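Local coordinates for surface protein R28 (Streptococcus pyogenes, PDB 6S5Z) that is a peptidoglycan-anchored cell-surface protein, implicated in infection, whose immunoglobulin-like Rib domain probably forms part of its stalk, at residues R16-E19 with Q20-L24. Residues are numbered along the deposited sequence; the frame is centred on the assembly and turned at random.
Sequences RTVE and QHAEL
Val18 and Ala22 pack against each other across a type II beta turn, Glu19 to Ala22, by which the chain leaves the edge strand 16-19, which runs parallel to strand 71-81 in the immunoglobulin-like Rib domain, and doubles back. The turn is closed by the amide of Ala22, whose N lies 3.1 Å from Glu19 O with an N-H...O angle of 149°. His21, at the third position, takes the positive phi (78°) that this turn type demands.

Val18 fills the inside of the bend. Its CB lies 3.8 Å from Ala22 CB, and CG2 meets the same methyl. The other branch, CG1, is directed away from the carbonyl carbon and reaches Leu24 CD2 at 4.1 Å, while also sitting above the Arg16 guanidinium near its margin. Arg16 and Leu24 run antiparallel alongside each other, and the bend at chi3 of Arg16 (63°) brings its NH1 to 3.6 Å from Leu24 CD2. The aliphatic contacts are thus flanked by a charged group. From the turn itself, Gln20 NE2 and Ala22 O make hydrogen bonds to Ser53 O and Thr52 OG1, tying it to the loop that holds those two residues. A water completes the link between strand and returning chain: it donates to Glu23 O at 2.7 Å and accepts a weak bond from Arg16 NH2 at 3.3 Å.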
loop_
_atom_site.group_PDB
_atom_site.type_symbol
_atom_site.label_atom_id
_atom_site.label_comp_id
_atom_site.label_asym_id
_atom_site.label_seq_id
_atom_site.Cartn_x
_atom_site.Cartn_y
_atom_site.Cartn_z
ATOM N N ARG A 16 -7.186 6.533 -2.309
ATOM C CA ARG A 16 -7.761 6.356 -3.635
ATOM C C ARG A 16 -9.286 6.308 -3.579
ATOM O O ARG A 16 -9.884 5.869 -2.584
ATOM C CB ARG A 16 -7.244 5.073 -4.296
ATOM C CG ARG A 16 -5.746 4.946 -4.424
ATOM C CD ARG A 16 -5.455 3.681 -5.211
ATOM N NE ARG A 16 -5.986 3.773 -6.570
ATOM C CZ ARG A 16 -6.150 2.728 -7.378
ATOM N NH1 ARG A 16 -5.849 1.510 -6.969
ATOM N NH2 ARG A 16 -6.630 2.900 -8.595
ATOM N N THR A 17 -9.907 6.763 -4.672
ATOM C CA THR A 17 -11.343 6.631 -4.902
ATOM C C THR A 17 -11.558 5.844 -6.185
ATOM O O THR A 17 -11.066 6.235 -7.250
ATOM C CB THR A 17 -12.015 7.998 -5.004
ATOM O OG1 THR A 17 -11.778 8.717 -3.794
ATOM C CG2 THR A 17 -13.512 7.840 -5.206
ATOM N N VAL A 18 -12.289 4.740 -6.089
ATOM C CA VAL A 18 -12.481 3.834 -7.212
ATOM C C VAL A 18 -13.943 3.410 -7.279
ATOM O O VAL A 18 -14.699 3.530 -6.310
ATOM C CB VAL A 18 -11.583 2.576 -7.120
ATOM C CG1 VAL A 18 -10.117 2.955 -6.938
ATOM C CG2 VAL A 18 -12.071 1.638 -5.995
ATOM N N GLU A 19 -14.327 2.870 -8.431
ATOM C CA GLU A 19 -15.687 2.385 -8.610
ATOM C C GLU A 19 -15.842 0.970 -8.061
ATOM O O GLU A 19 -14.869 0.224 -7.918
ATOM C CB GLU A 19 -16.064 2.412 -10.085
ATOM C CG GLU A 19 -16.316 3.813 -10.633
ATOM C CD GLU A 19 -16.834 3.780 -12.056
ATOM O OE1 GLU A 19 -16.142 3.206 -12.925
ATOM O OE2 GLU A 19 -17.943 4.307 -12.302
ATOM N N GLN A 20 -17.090 0.605 -7.754
ATOM C CA GLN A 20 -17.388 -0.755 -7.323
ATOM C C GLN A 20 -16.830 -1.745 -8.335
ATOM O O GLN A 20 -16.947 -1.538 -9.547
ATOM C CB GLN A 20 -18.897 -0.946 -7.193
ATOM C CG GLN A 20 -19.322 -2.178 -6.388
ATOM C CD GLN A 20 -20.823 -2.185 -6.184
ATOM O OE1 GLN A 20 -21.513 -1.291 -6.667
ATOM N NE2 GLN A 20 -21.338 -3.176 -5.448
ATOM N N HIS A 21 -16.209 -2.808 -7.823
ATOM C CA HIS A 21 -15.613 -3.944 -8.551
ATOM C C HIS A 21 -14.258 -3.607 -9.167
ATOM O O HIS A 21 -13.672 -4.444 -9.848
ATOM C CB HIS A 21 -16.556 -4.501 -9.624
ATOM C CG HIS A 21 -17.894 -4.898 -9.086
ATOM N ND1 HIS A 21 -18.035 -5.853 -8.107
ATOM C CD2 HIS A 21 -19.146 -4.486 -9.394
ATOM C CE1 HIS A 21 -19.318 -6.011 -7.830
ATOM N NE2 HIS A 21 -20.012 -5.189 -8.591
ATOM N N ALA A 22 -13.706 -2.432 -8.885
ATOM C CA ALA A 22 -12.398 -2.075 -9.411
ATOM C C ALA A 22 -11.313 -3.018 -8.894
ATOM O O ALA A 22 -11.421 -3.602 -7.817
ATOM C CB ALA A 22 -12.052 -0.628 -9.028
ATOM N N GLU A 23 -10.274 -3.194 -9.697
ATOM C CA GLU A 23 -9.063 -3.851 -9.233
ATOM C C GLU A 23 -8.230 -2.872 -8.403
ATOM O O GLU A 23 -8.336 -1.652 -8.551
ATOM C CB GLU A 23 -8.246 -4.364 -10.420
ATOM C CG GLU A 23 -8.981 -5.365 -11.316
ATOM C CD GLU A 23 -9.330 -6.652 -10.599
ATOM O OE1 GLU A 23 -8.526 -7.099 -9.744
ATOM O OE2 GLU A 23 -10.408 -7.221 -10.895
ATOM N N LEU A 24 -7.402 -3.419 -7.519
ATOM C CA LEU A 24 -6.538 -2.625 -6.653
ATOM C C LEU A 24 -5.153 -3.243 -6.653
ATOM O O LEU A 24 -4.949 -4.319 -6.079
ATOM C CB LEU A 24 -7.085 -2.571 -5.225
ATOM C CG LEU A 24 -8.447 -1.936 -4.982
ATOM C CD1 LEU A 24 -8.798 -2.163 -3.520
ATOM C CD2 LEU A 24 -8.408 -0.436 -5.317
HETATM O O HOH W 1 -7.978 0.404 -10.312
#